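Local coordinates for D-isomer specific 2-hydroxyacid dehydrogenase family protein (Aeromonas salmonicida subsp. salmonicida, PDB 3HG7) that probably binds NAD and catalyses the oxidation or reduction of a D-2-hydroxyacid or the matching 2-keto acid, at residues A[8-13]-A[50-55]; A[43-48]-A[63-68]; A[57-62]-A[81-86]; A[69-74]-A[88-93]. The protein carries 1 engineered substitution. All blocks are in the same frame, centred on the assembly; numbering follows the deposited sequence. Where two conformers were deposited one is given.

Interaction 1 (A[8-13]-A[50-55]); sequences LLLLSQ and ILMAEP
Leu9 and Leu11 of 8-13 bond through their backbones to Ile50 and Met52 of 50-55, two parallel strands whose short axes diverge by 15°. Leu9 N donates to Ile50 O, Met52 N returns a bond to Leu9 O, and Leu11 N reaches Met52 O at 2.9 Å almost straight; the last rung, Glu54 N to Leu11 O, is weak. Apolar contacts follow on both faces of the sheet. On one, Leu8 CD1 meets Ile50 CG2 at 3.7 Å and Leu10 CD2 lies beside Met52 CB at 4.0 Å, next to helix 15-24. On the other, Leu51 CD1 touches Leu9 CB at 3.9 Å and Leu11 CB meets Ala53 CB at 3.7 Å. Beyond the strands the Glu54 carboxylate, its chain bent at CB-CG (chi2 84°), holds the loop after Leu11: OE2 takes the Ser12 OG hydroxyl at 2.7 Å and OE1 takes Gln13 N at 2.8 Å, both on syn lone pairs. Thr74 OG1 also bonds OE2, so three bonds hold this buried group. Strand 50-53 is the middle of five parallel strands, with 6-11 next to it, typical of the flavodoxin-like alpha/beta domain that this dehydrogenase family carries beside its Rossmann NAD-binding domain.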
loop_
_atom_site.group_PDB
_atom_site.type_symbol
_atom_site.label_atom_id
_atom_site.label_comp_id
_atom_site.label_asym_id
_atom_site.label_seq_id
_atom_site.Cartn_x
_atom_site.Cartn_y
_atom_site.Cartn_z
ATOM N N LEU A 8 -14.948 -23.265 1.533
ATOM C CA LEU A 8 -14.201 -22.048 1.218
ATOM C C LEU A 8 -14.489 -21.737 -0.253
ATOM O O LEU A 8 -14.411 -22.633 -1.093
ATOM C CB LEU A 8 -12.707 -22.286 1.363
ATOM C CG LEU A 8 -11.752 -21.255 0.717
ATOM C CD1 LEU A 8 -11.923 -19.855 1.341
ATOM C CD2 LEU A 8 -10.321 -21.733 0.881
ATOM N N LEU A 9 -14.812 -20.482 -0.552
ATOM C CA LEU A 9 -14.914 -20.054 -1.954
ATOM C C LEU A 9 -13.759 -19.111 -2.282
ATOM O O LEU A 9 -13.564 -18.143 -1.561
ATOM C CB LEU A 9 -16.255 -19.363 -2.240
ATOM C CG LEU A 9 -16.450 -18.832 -3.690
ATOM C CD1 LEU A 9 -16.405 -19.977 -4.699
ATOM C CD2 LEU A 9 -17.824 -18.129 -3.804
ATOM N N LEU A 10 -13.051 -19.383 -3.399
ATOM C CA LEU A 10 -11.937 -18.550 -3.876
ATOM C C LEU A 10 -12.481 -17.652 -4.979
ATOM O O LEU A 10 -13.035 -18.154 -5.949
ATOM C CB LEU A 10 -10.831 -19.437 -4.460
ATOM C CG LEU A 10 -10.197 -20.394 -3.436
ATOM C CD1 LEU A 10 -9.199 -21.262 -4.123
ATOM C CD2 LEU A 10 -9.499 -19.552 -2.359
ATOM N N LEU A 11 -12.387 -16.345 -4.763
ATOM C CA LEU A 11 -12.893 -15.331 -5.685
ATOM C C LEU A 11 -11.778 -14.265 -5.865
ATOM O O LEU A 11 -11.943 -13.055 -5.534
ATOM C CB LEU A 11 -14.161 -14.728 -5.115
ATOM C CG LEU A 11 -14.920 -13.642 -5.852
ATOM C CD1 LEU A 11 -15.396 -14.158 -7.194
ATOM C CD2 LEU A 11 -16.108 -13.250 -4.985
ATOM N N SER A 12 -10.646 -14.743 -6.396
ATOM C CA SER A 12 -9.441 -13.939 -6.591
ATOM C C SER A 12 -8.889 -14.036 -8.022
ATOM O O SER A 12 -9.002 -15.069 -8.662
ATOM C CB SER A 12 -8.342 -14.408 -5.639
ATOM O OG SER A 12 -7.129 -13.712 -5.904
ATOM N N GLN A 13 -8.229 -12.967 -8.480
ATOM C CA GLN A 13 -7.571 -13.027 -9.794
ATOM C C GLN A 13 -6.442 -14.052 -9.725
ATOM O O GLN A 13 -6.034 -14.586 -10.738
ATOM C CB GLN A 13 -7.058 -11.658 -10.232
ATOM C CG GLN A 13 -6.026 -11.025 -9.328
ATOM C CD GLN A 13 -5.616 -9.649 -9.840
ATOM O OE1 GLN A 13 -4.501 -9.462 -10.307
ATOM N NE2 GLN A 13 -6.547 -8.687 -9.788
ATOM N N ILE A 50 -16.437 -19.705 4.334
ATOM C CA ILE A 50 -15.201 -18.913 4.341
ATOM C C ILE A 50 -15.043 -18.365 2.954
ATOM O O ILE A 50 -15.316 -19.066 1.997
ATOM C CB ILE A 50 -13.958 -19.788 4.687
ATOM C CG1 ILE A 50 -14.194 -20.484 6.051
ATOM C CG2 ILE A 50 -12.685 -18.898 4.810
ATOM C CD1 ILE A 50 -13.048 -21.368 6.470
ATOM N N LEU A 51 -14.586 -17.123 2.833
ATOM C CA LEU A 51 -14.325 -16.561 1.504
ATOM C C LEU A 51 -12.891 -15.985 1.465
ATOM O O LEU A 51 -12.450 -15.317 2.417
ATOM C CB LEU A 51 -15.335 -15.443 1.244
ATOM C CG LEU A 51 -15.243 -14.734 -0.111
ATOM C CD1 LEU A 51 -15.694 -15.674 -1.229
ATOM C CD2 LEU A 51 -16.107 -13.473 -0.074
ATOM N N MET A 52 -12.156 -16.239 0.381
ATOM C CA MET A 52 -10.895 -15.495 0.163
ATOM C C MET A 52 -11.002 -14.812 -1.200
ATOM O O MET A 52 -11.234 -15.498 -2.202
ATOM C CB MET A 52 -9.682 -16.415 0.188
ATOM C CG MET A 52 -8.341 -15.644 -0.078
ATOM S SD MET A 52 -6.835 -16.093 0.868
ATOM C CE MET A 52 -6.691 -17.757 0.270
ATOM N N ALA A 53 -10.868 -13.491 -1.218
ATOM C CA ALA A 53 -11.237 -12.698 -2.413
ATOM C C ALA A 53 -10.643 -11.327 -2.356
ATOM O O ALA A 53 -10.220 -10.868 -1.294
ATOM C CB ALA A 53 -12.759 -12.544 -2.494
ATOM N N GLU A 54 -10.617 -10.657 -3.513
ATOM C CA GLU A 54 -10.347 -9.221 -3.512
ATOM C C GLU A 54 -11.659 -8.596 -3.098
ATOM O O GLU A 54 -12.733 -9.067 -3.520
ATOM C CB GLU A 54 -9.919 -8.736 -4.907
ATOM C CG GLU A 54 -8.459 -8.986 -5.194
ATOM C CD GLU A 54 -8.207 -10.389 -5.703
ATOM O OE1 GLU A 54 -8.654 -10.684 -6.829
ATOM O OE2 GLU A 54 -7.488 -11.163 -5.028
ATOM N N PRO A 55 -11.605 -7.560 -2.235
ATOM C CA PRO A 55 -12.836 -6.852 -1.824
ATOM C C PRO A 55 -13.766 -6.454 -2.956
ATOM O O PRO A 55 -14.966 -6.717 -2.855
ATOM C CB PRO A 55 -12.292 -5.609 -1.140
ATOM C CG PRO A 55 -11.046 -6.108 -0.500
ATOM C CD PRO A 55 -10.430 -7.019 -1.540
#

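Interaction 2 (A[43-48]-A[63-68]); sequences KLIGEA and AKANKL
Lys67 of 63-68 lies along Gly46 of 43-48, yet its N and NZ reach the carbonyls of Ile45, Ala48 and Glu47 through two waters, and the segments share no direct hydrogen bond. The first water donates to Ile45 O at 2.6 Å and to Ala48 O, and accepts from Lys67 N at 3.0 Å, so it joins the carbonyls of Ile45 and Ala48 to the type I beta turn 65-68. The second donates to Glu47 O and accepts from Lys67 NZ at 3.0 Å. The extended Lys67 chain gets there by running past Gly46 O, with CD 3.4 Å from that oxygen. Close by, Gly46 CA comes within 3.2 Å of Lys64 O in a CA-H...O contact. The apolar half is carried by Ile45: CG1, anti to the backbone N (chi1 -175°), lies on Ala65 CB at 3.6 Å, while its other branch, CG2, meets Lys64 CB at 3.7 Å, the two side chains crossing at about a right angle. Ala65 itself is the centre of an inverse gamma turn. The charged ends look elsewhere, Lys64 to Glu42 and Glu47 to Arg31. The contact thus joins 43-48, which continues helix 38-44, to the loop between helix 55-58 and strand 70-73, with Ile45 and Ala48 packed on Leu9 of strand 6-11 and Leu68 on Leu62 and Tyr90.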
loop_
_atom_site.group_PDB
_atom_site.type_symbol
_atom_site.label_atom_id
_atom_site.label_comp_id
_atom_site.label_asym_id
_atom_site.label_seq_id
_atom_site.Cartn_x
_atom_site.Cartn_y
_atom_site.Cartn_z
ATOM N N LYS A 43 -23.740 -18.572 -8.111
ATOM C CA LYS A 43 -24.280 -19.852 -7.791
ATOM C C LYS A 43 -23.673 -20.458 -6.547
ATOM O O LYS A 43 -24.266 -21.360 -5.958
ATOM C CB LYS A 43 -24.102 -20.823 -8.965
ATOM C CG LYS A 43 -24.596 -20.249 -10.288
ATOM C CD LYS A 43 -24.567 -21.282 -11.387
ATOM C CE LYS A 43 -25.134 -20.691 -12.667
ATOM N NZ LYS A 43 -24.254 -21.039 -13.820
ATOM N N LEU A 44 -22.500 -19.977 -6.158
ATOM C CA LEU A 44 -21.715 -20.663 -5.131
ATOM C C LEU A 44 -21.587 -19.925 -3.819
ATOM O O LEU A 44 -21.365 -20.563 -2.799
ATOM C CB LEU A 44 -20.307 -20.992 -5.647
ATOM C CG LEU A 44 -20.232 -21.910 -6.875
ATOM C CD1 LEU A 44 -18.796 -21.975 -7.321
ATOM C CD2 LEU A 44 -20.738 -23.307 -6.512
ATOM N N ILE A 45 -21.745 -18.610 -3.820
ATOM C CA ILE A 45 -21.349 -17.840 -2.637
ATOM C C ILE A 45 -22.251 -18.114 -1.439
ATOM O O ILE A 45 -21.786 -18.091 -0.285
ATOM C CB ILE A 45 -21.254 -16.334 -2.904
ATOM C CG1 ILE A 45 -20.720 -15.640 -1.647
ATOM C CG2 ILE A 45 -22.621 -15.778 -3.372
ATOM C CD1 ILE A 45 -19.802 -14.554 -1.863
ATOM N N GLY A 46 -23.529 -18.408 -1.711
ATOM C CA GLY A 46 -24.452 -18.735 -0.621
ATOM C C GLY A 46 -24.037 -19.973 0.147
ATOM O O GLY A 46 -24.479 -20.162 1.284
ATOM N N GLU A 47 -23.208 -20.813 -0.479
ATOM C CA GLU A 47 -22.687 -22.010 0.161
ATOM C C GLU A 47 -21.389 -21.861 0.967
ATOM O O GLU A 47 -20.992 -22.802 1.657
ATOM C CB GLU A 47 -22.519 -23.112 -0.861
ATOM C CG GLU A 47 -23.871 -23.605 -1.353
ATOM C CD GLU A 47 -23.736 -24.601 -2.464
ATOM O OE1 GLU A 47 -24.167 -24.285 -3.602
ATOM O OE2 GLU A 47 -23.166 -25.688 -2.209
ATOM N N ALA A 48 -20.765 -20.692 0.894
ATOM C CA ALA A 48 -19.421 -20.498 1.473
ATOM C C ALA A 48 -19.493 -20.071 2.927
ATOM O O ALA A 48 -20.078 -19.022 3.258
ATOM C CB ALA A 48 -18.661 -19.464 0.673
ATOM N N ALA A 63 -24.342 -9.719 -0.371
ATOM C CA ALA A 63 -25.728 -9.899 0.137
ATOM C C ALA A 63 -26.219 -11.330 0.014
ATOM O O ALA A 63 -27.121 -11.721 0.755
ATOM C CB ALA A 63 -26.718 -8.951 -0.542
ATOM N N LYS A 64 -25.633 -12.119 -0.893
ATOM C CA LYS A 64 -25.981 -13.555 -1.062
ATOM C C LYS A 64 -25.193 -14.519 -0.151
ATOM O O LYS A 64 -25.530 -15.726 -0.074
ATOM C CB LYS A 64 -25.755 -13.989 -2.517
ATOM C CG LYS A 64 -26.710 -13.296 -3.493
ATOM C CD LYS A 64 -26.650 -13.908 -4.866
ATOM C CE LYS A 64 -27.729 -13.305 -5.771
ATOM N NZ LYS A 64 -27.631 -13.802 -7.191
ATOM N N ALA A 65 -24.183 -13.977 0.534
ATOM C CA ALA A 65 -23.250 -14.763 1.337
ATOM C C ALA A 65 -23.842 -15.075 2.725
ATOM O O ALA A 65 -23.283 -14.688 3.762
ATOM C CB ALA A 65 -21.847 -14.061 1.442
ATOM N N ASN A 66 -24.975 -15.783 2.718
ATOM C CA ASN A 66 -25.745 -15.973 3.948
ATOM C C ASN A 66 -25.275 -17.102 4.880
ATOM O O ASN A 66 -25.877 -17.328 5.951
ATOM C CB ASN A 66 -27.227 -16.064 3.613
ATOM C CG ASN A 66 -27.755 -14.753 3.069
ATOM O OD1 ASN A 66 -27.612 -13.708 3.703
ATOM N ND2 ASN A 66 -28.355 -14.799 1.890
ATOM N N LYS A 67 -24.199 -17.783 4.487
ATOM C CA LYS A 67 -23.521 -18.725 5.381
ATOM C C LYS A 67 -22.147 -18.204 5.788
ATOM O O LYS A 67 -21.381 -18.893 6.482
ATOM C CB LYS A 67 -23.366 -20.058 4.680
ATOM C CG LYS A 67 -24.673 -20.863 4.620
ATOM C CD LYS A 67 -24.359 -22.182 3.955
ATOM C CE LYS A 67 -25.516 -23.181 3.951
ATOM N NZ LYS A 67 -24.809 -24.495 3.688
ATOM N N LEU A 68 -21.818 -16.997 5.350
ATOM C CA LEU A 68 -20.456 -16.494 5.536
ATOM C C LEU A 68 -20.143 -16.122 6.990
ATOM O O LEU A 68 -20.894 -15.353 7.599
ATOM C CB LEU A 68 -20.206 -15.280 4.628
ATOM C CG LEU A 68 -18.801 -14.659 4.723
ATOM C CD1 LEU A 68 -17.741 -15.641 4.221
ATOM C CD2 LEU A 68 -18.724 -13.386 3.934
HETATM O O HOH W 1 -22.187 -17.589 2.222
HETATM O O HOH W 2 -22.325 -25.124 2.156
#

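Interaction 3 (A[57-62]-A[81-86])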
loop_
_atom_site.group_PDB
_atom_site.type_symbol
_atom_site.label_atom_id
_atom_site.label_comp_id
_atom_site.label_asym_id
_atom_site.label_seq_id
_atom_site.Cartn_x
_atom_site.Cartn_y
_atom_site.Cartn_z
ATOM N N ARG A 57 -14.215 -7.807 -5.788
ATOM C CA ARG A 57 -14.927 -8.929 -6.359
ATOM C C ARG A 57 -16.003 -9.505 -5.483
ATOM O O ARG A 57 -17.042 -9.954 -5.988
ATOM C CB ARG A 57 -13.993 -9.991 -6.874
ATOM C CG ARG A 57 -13.701 -9.653 -8.301
ATOM C CD ARG A 57 -12.837 -10.617 -8.921
ATOM N NE ARG A 57 -13.517 -11.877 -9.162
ATOM C CZ ARG A 57 -12.850 -12.896 -9.660
ATOM N NH1 ARG A 57 -11.575 -12.681 -9.949
ATOM N NH2 ARG A 57 -13.406 -14.075 -9.836
ATOM N N ALA A 58 -15.778 -9.474 -4.196
ATOM C CA ALA A 58 -16.778 -9.997 -3.257
ATOM C C ALA A 58 -17.967 -9.062 -3.099
ATOM O O ALA A 58 -19.097 -9.515 -2.924
ATOM C CB ALA A 58 -16.118 -10.236 -1.919
ATOM N N LYS A 59 -17.706 -7.757 -3.126
ATOM C CA LYS A 59 -18.718 -6.746 -2.778
ATOM C C LYS A 59 -20.110 -6.894 -3.412
ATOM O O LYS A 59 -21.107 -6.817 -2.675
ATOM C CB LYS A 59 -18.182 -5.304 -2.935
ATOM C CG LYS A 59 -19.175 -4.230 -2.445
ATOM C CD LYS A 59 -18.621 -2.804 -2.532
ATOM C CE LYS A 59 -19.508 -1.843 -1.745
ATOM N NZ LYS A 59 -18.814 -0.522 -1.510
ATOM N N PRO A 60 -20.193 -7.121 -4.753
ATOM C CA PRO A 60 -21.498 -7.328 -5.409
ATOM C C PRO A 60 -22.177 -8.663 -5.070
ATOM O O PRO A 60 -23.356 -8.844 -5.369
ATOM C CB PRO A 60 -21.153 -7.308 -6.909
ATOM C CG PRO A 60 -19.682 -7.548 -6.981
ATOM C CD PRO A 60 -19.128 -6.925 -5.755
ATOM N N LEU A 61 -21.441 -9.588 -4.467
ATOM C CA LEU A 61 -21.980 -10.912 -4.148
ATOM C C LEU A 61 -22.328 -11.023 -2.658
ATOM O O LEU A 61 -23.006 -11.973 -2.245
ATOM C CB LEU A 61 -20.956 -11.991 -4.547
ATOM C CG LEU A 61 -20.731 -12.159 -6.062
ATOM C CD1 LEU A 61 -19.407 -12.769 -6.417
ATOM C CD2 LEU A 61 -21.830 -13.033 -6.602
ATOM N N LEU A 62 -21.897 -10.056 -1.854
ATOM C CA LEU A 62 -21.936 -10.217 -0.388
ATOM C C LEU A 62 -23.333 -10.401 0.193
ATOM O O LEU A 62 -23.490 -11.160 1.155
ATOM C CB LEU A 62 -21.230 -9.078 0.359
ATOM C CG LEU A 62 -19.774 -9.326 0.722
ATOM C CD1 LEU A 62 -19.252 -8.150 1.522
ATOM C CD2 LEU A 62 -19.605 -10.600 1.514
ATOM N N LEU A 81 -15.661 -2.397 1.703
ATOM C CA LEU A 81 -16.477 -3.295 2.534
ATOM C C LEU A 81 -16.989 -2.641 3.826
ATOM O O LEU A 81 -17.768 -3.251 4.573
ATOM C CB LEU A 81 -15.707 -4.586 2.842
ATOM C CG LEU A 81 -15.087 -5.334 1.654
ATOM C CD1 LEU A 81 -14.208 -6.458 2.161
ATOM C CD2 LEU A 81 -16.187 -5.891 0.734
ATOM N N LEU A 82 -16.566 -1.399 4.078
ATOM C CA LEU A 82 -17.012 -0.658 5.255
ATOM C C LEU A 82 -18.228 0.204 4.924
ATOM O O LEU A 82 -18.780 0.888 5.796
ATOM C CB LEU A 82 -15.882 0.210 5.823
ATOM C CG LEU A 82 -14.497 -0.423 5.988
ATOM C CD1 LEU A 82 -13.507 0.625 6.452
ATOM C CD2 LEU A 82 -14.497 -1.628 6.920
ATOM N N ASP A 83 -18.625 0.167 3.655
ATOM C CA ASP A 83 -19.834 0.816 3.178
ATOM C C ASP A 83 -20.999 0.441 4.094
ATOM O O ASP A 83 -21.206 -0.740 4.400
ATOM C CB ASP A 83 -20.088 0.373 1.729
ATOM C CG ASP A 83 -21.222 1.128 1.048
ATOM O OD1 ASP A 83 -22.110 1.686 1.728
ATOM O OD2 ASP A 83 -21.237 1.134 -0.202
ATOM N N ALA A 84 -21.733 1.460 4.545
ATOM C CA ALA A 84 -22.871 1.288 5.446
ATOM C C ALA A 84 -23.969 0.394 4.861
ATOM O O ALA A 84 -24.771 -0.176 5.599
ATOM C CB ALA A 84 -23.446 2.649 5.836
ATOM N N ARG A 85 -23.997 0.288 3.534
ATOM C CA ARG A 85 -24.960 -0.560 2.829
ATOM C C ARG A 85 -24.634 -2.054 2.943
ATOM O O ARG A 85 -25.510 -2.888 2.712
ATOM C CB ARG A 85 -25.048 -0.182 1.342
ATOM C CG ARG A 85 -25.344 1.294 1.040
ATOM C CD ARG A 85 -25.787 1.476 -0.419
ATOM N NE ARG A 85 -25.168 2.639 -1.055
ATOM C CZ ARG A 85 -24.020 2.613 -1.732
ATOM N NH1 ARG A 85 -23.342 1.479 -1.872
ATOM N NH2 ARG A 85 -23.540 3.729 -2.271
ATOM N N CYS A 86 -23.384 -2.381 3.277
ATOM C CA CYS A 86 -22.931 -3.778 3.349
ATOM C C CYS A 86 -23.166 -4.414 4.714
ATOM O O CYS A 86 -23.105 -3.746 5.761
ATOM C CB CYS A 86 -21.443 -3.905 3.018
ATOM S SG CYS A 86 -20.908 -3.157 1.453
#
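Leu62 CD1 and Leu81 CD2 meet at 3.9 Å, their side chains crossing at about a right angle, and form the buried side of the contact. Leu81 also has the CB of Lys59 4.2 Å from its CD2 and packs on Phe71 of strand 70-73, while Leu62 also touches Tyr90. Toward the outside Lys59 takes over. Its fully extended chain, starting with CG anti to the backbone N (chi1 -174°), carries CE past Cys86 SG at 3.7 Å and ends at Asp83, where NZ forms a 3.2 Å salt bridge to the anti lone pair of OD2. The same ammonium group also bonds Val80 O. With Arg85 as a second cation on this carboxylate, its negative charge is probably stabilised. In fold terms, the loop after helix 55-58 is here joined to the connection between the parallel strands 70-73 and 91-93. Asp83 starts a type I beta turn, 83-86, and its OD1 accepts from Arg85 N in an Asx turn, the donor lying well above the carboxylate plane. On the more open side Arg85, an exposed residue, folds back so that its NH1 reaches Asp83 OD2 at 2.7 Å, while Arg85 NH1 and Lys59 NZ stay 5.0 Å apart.

Interaction 4 (A[69-74]-A[88-93]); sequences SWFQST and RDYQLT
Thr93, with the most surface buried by this contact, meets Trp70 and Gln72 through one hydroxyl. Trp70 NE1 donates to Thr93 OG1 at 3.0 Å, nearly straight and within 5° of the indole plane, so the bond comes in at the ring edge. OG1 in turn donates to Gln72 OE1 at 2.7 Å, meeting the amide from well above its carbonyl plane. With chi1 at 56° Thr93 OG1 sits between its own backbone N and carbonyl carbon, from where it can serve both partners. Phe71, on the opposite face of the sheet, comes next: Leu92 CD1 lies over one face of its ring, 4.1 Å from the centroid. Phe71 CB touches Tyr90 CE2 at 3.6 Å, the two aromatic side chains lying side by side and pointing the same way. Tyr90, third in buried area, also lies against Ser69 O through CB. The backbones of the parallel strands 70-73 and 91-93 are tied by Gln91 N to Ser69 O, Phe71 N to Gln91 O, Thr93 N to Phe71 O and Ser73 N to Thr93 O, this last 2.8 Å. Gln72 NE2 bonds Ser73 O and Asn94 O, and Asn296 bonds Gln72 OE1. The chain from indole N-H through hydroxyl to amide gives buried polar atoms partners and fixes the direction of the Thr93 proton, while Phe71 and Leu92 on the other face meet through carbon.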
loop_
_atom_site.group_PDB
_atom_site.type_symbol
_atom_site.label_atom_id
_atom_site.label_comp_id
_atom_site.label_asym_id
_atom_site.label_seq_id
_atom_site.Cartn_x
_atom_site.Cartn_y
_atom_site.Cartn_z
ATOM N N SER A 69 -19.054 -16.696 7.504
ATOM C CA SER A 69 -18.530 -16.513 8.849
ATOM C C SER A 69 -17.230 -15.724 8.876
ATOM O O SER A 69 -16.968 -14.930 9.816
ATOM C CB SER A 69 -18.248 -17.904 9.439
ATOM O OG SER A 69 -19.490 -18.514 9.742
ATOM N N TRP A 70 -16.378 -15.999 7.888
ATOM C CA TRP A 70 -15.048 -15.368 7.793
ATOM C C TRP A 70 -14.604 -15.120 6.332
ATOM O O TRP A 70 -14.599 -16.013 5.482
ATOM C CB TRP A 70 -14.008 -16.176 8.565
ATOM C CG TRP A 70 -12.604 -15.755 8.330
ATOM C CD1 TRP A 70 -12.108 -14.471 8.280
ATOM C CD2 TRP A 70 -11.503 -16.621 8.074
ATOM N NE1 TRP A 70 -10.774 -14.505 8.010
ATOM C CE2 TRP A 70 -10.378 -15.811 7.862
ATOM C CE3 TRP A 70 -11.369 -18.012 7.971
ATOM C CZ2 TRP A 70 -9.112 -16.343 7.555
ATOM C CZ3 TRP A 70 -10.120 -18.543 7.679
ATOM C CH2 TRP A 70 -9.000 -17.705 7.485
ATOM N N PHE A 71 -14.252 -13.868 6.074
ATOM C CA PHE A 71 -13.764 -13.407 4.752
ATOM C C PHE A 71 -12.337 -12.924 4.963
ATOM O O PHE A 71 -12.084 -11.968 5.701
ATOM C CB PHE A 71 -14.664 -12.254 4.305
ATOM C CG PHE A 71 -14.306 -11.623 2.975
ATOM C CD1 PHE A 71 -13.192 -11.999 2.250
ATOM C CD2 PHE A 71 -15.081 -10.572 2.513
ATOM C CE1 PHE A 71 -12.859 -11.336 1.020
ATOM C CE2 PHE A 71 -14.768 -9.921 1.310
ATOM C CZ PHE A 71 -13.641 -10.314 0.584
ATOM N N GLN A 72 -11.403 -13.626 4.348
ATOM C CA GLN A 72 -10.012 -13.192 4.273
ATOM C C GLN A 72 -9.834 -12.412 2.967
ATOM O O GLN A 72 -9.895 -13.010 1.867
ATOM C CB GLN A 72 -9.070 -14.386 4.256
ATOM C CG GLN A 72 -7.574 -14.005 4.056
ATOM C CD GLN A 72 -7.018 -13.230 5.225
ATOM O OE1 GLN A 72 -7.038 -13.703 6.383
ATOM N NE2 GLN A 72 -6.525 -12.014 4.946
ATOM N N SER A 73 -9.646 -11.104 3.096
ATOM C CA SER A 73 -9.274 -10.243 1.947
ATOM C C SER A 73 -7.839 -10.529 1.501
ATOM O O SER A 73 -6.970 -10.802 2.316
ATOM C CB SER A 73 -9.424 -8.756 2.286
ATOM O OG SER A 73 -8.860 -7.939 1.248
ATOM N N THR A 74 -7.592 -10.479 0.191
ATOM C CA THR A 74 -6.239 -10.703 -0.332
ATOM C C THR A 74 -5.514 -9.383 -0.399
ATOM O O THR A 74 -4.327 -9.326 -0.741
ATOM C CB THR A 74 -6.281 -11.292 -1.800
ATOM O OG1 THR A 74 -7.090 -10.444 -2.625
ATOM C CG2 THR A 74 -6.854 -12.665 -1.807
ATOM N N ARG A 88 -22.479 -6.764 8.025
ATOM C CA ARG A 88 -21.379 -6.810 8.973
ATOM C C ARG A 88 -21.433 -8.035 9.876
ATOM O O ARG A 88 -20.790 -8.063 10.929
ATOM C CB ARG A 88 -21.346 -5.515 9.786
ATOM C CG ARG A 88 -20.733 -4.378 8.999
ATOM C CD ARG A 88 -21.065 -3.023 9.561
ATOM N NE ARG A 88 -20.327 -1.984 8.834
ATOM C CZ ARG A 88 -20.280 -0.706 9.191
ATOM N NH1 ARG A 88 -19.592 0.164 8.464
ATOM N NH2 ARG A 88 -20.930 -0.300 10.273
ATOM N N ASP A 89 -22.168 -9.060 9.452
ATOM C CA ASP A 89 -22.433 -10.221 10.298
ATOM C C ASP A 89 -21.459 -11.370 10.016
ATOM O O ASP A 89 -21.873 -12.533 9.919
ATOM C CB ASP A 89 -23.889 -10.705 10.119
ATOM C CG ASP A 89 -24.230 -10.993 8.659
ATOM O OD1 ASP A 89 -23.366 -10.765 7.779
ATOM O OD2 ASP A 89 -25.353 -11.445 8.387
ATOM N N TYR A 90 -20.190 -11.018 9.857
ATOM C CA TYR A 90 -19.091 -11.942 9.605
ATOM C C TYR A 90 -17.760 -11.306 10.056
ATOM O O TYR A 90 -17.684 -10.088 10.325
ATOM C CB TYR A 90 -19.030 -12.336 8.105
ATOM C CG TYR A 90 -18.591 -11.199 7.196
ATOM C CD1 TYR A 90 -19.512 -10.290 6.690
ATOM C CD2 TYR A 90 -17.238 -11.006 6.904
ATOM C CE1 TYR A 90 -19.110 -9.223 5.891
ATOM C CE2 TYR A 90 -16.815 -9.956 6.087
ATOM C CZ TYR A 90 -17.769 -9.067 5.583
ATOM O OH TYR A 90 -17.358 -8.013 4.782
ATOM N N GLN A 91 -16.709 -12.113 10.128
ATOM C CA GLN A 91 -15.392 -11.613 10.488
ATOM C C GLN A 91 -14.644 -11.280 9.216
ATOM O O GLN A 91 -14.451 -12.147 8.370
ATOM C CB GLN A 91 -14.582 -12.651 11.248
ATOM C CG GLN A 91 -15.221 -13.122 12.550
ATOM C CD GLN A 91 -14.183 -13.640 13.506
ATOM O OE1 GLN A 91 -13.393 -12.871 14.055
ATOM N NE2 GLN A 91 -14.139 -14.951 13.671
ATOM N N LEU A 92 -14.214 -10.036 9.096
ATOM C CA LEU A 92 -13.349 -9.648 7.967
ATOM C C LEU A 92 -11.904 -9.512 8.447
ATOM O O LEU A 92 -11.650 -8.830 9.455
ATOM C CB LEU A 92 -13.823 -8.317 7.376
ATOM C CG LEU A 92 -12.966 -7.690 6.262
ATOM C CD1 LEU A 92 -12.917 -8.551 4.970
ATOM C CD2 LEU A 92 -13.568 -6.322 6.016
ATOM N N THR A 93 -10.964 -10.155 7.741
ATOM C CA THR A 93 -9.531 -9.900 7.960
ATOM C C THR A 93 -8.860 -9.408 6.686
ATOM O O THR A 93 -9.260 -9.765 5.580
ATOM C CB THR A 93 -8.788 -11.150 8.441
ATOM O OG1 THR A 93 -9.007 -12.188 7.498
ATOM C CG2 THR A 93 -9.299 -11.609 9.828
HETATM O O HOH W 3 -16.840 -15.710 12.481
#

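Overall arrangement
Interactions 1 and 4 belong to one parallel sheet, their centres 10 Å apart: strands 50-53 and 70-73 are neighbours in it, and Leu51 O lies 2.8 Å from Gln72 N. Interactions 2 and 3 lie beside the sheet, their centres 13 Å apart. Interaction 2 packs on interaction 1 where Leu9 CD2 comes within 3.7 Å of Ile45 CA; interaction 3 meets interaction 4 where Ala58 CB lies 3.5 Å from Phe71 CE2, and Ile45 CD1 touches Leu61 CB at 3.9 Å between interactions 2 and 3. All four lie in the domain holding the five-stranded sheet, separate from the seven-stranded one that probably binds NAD.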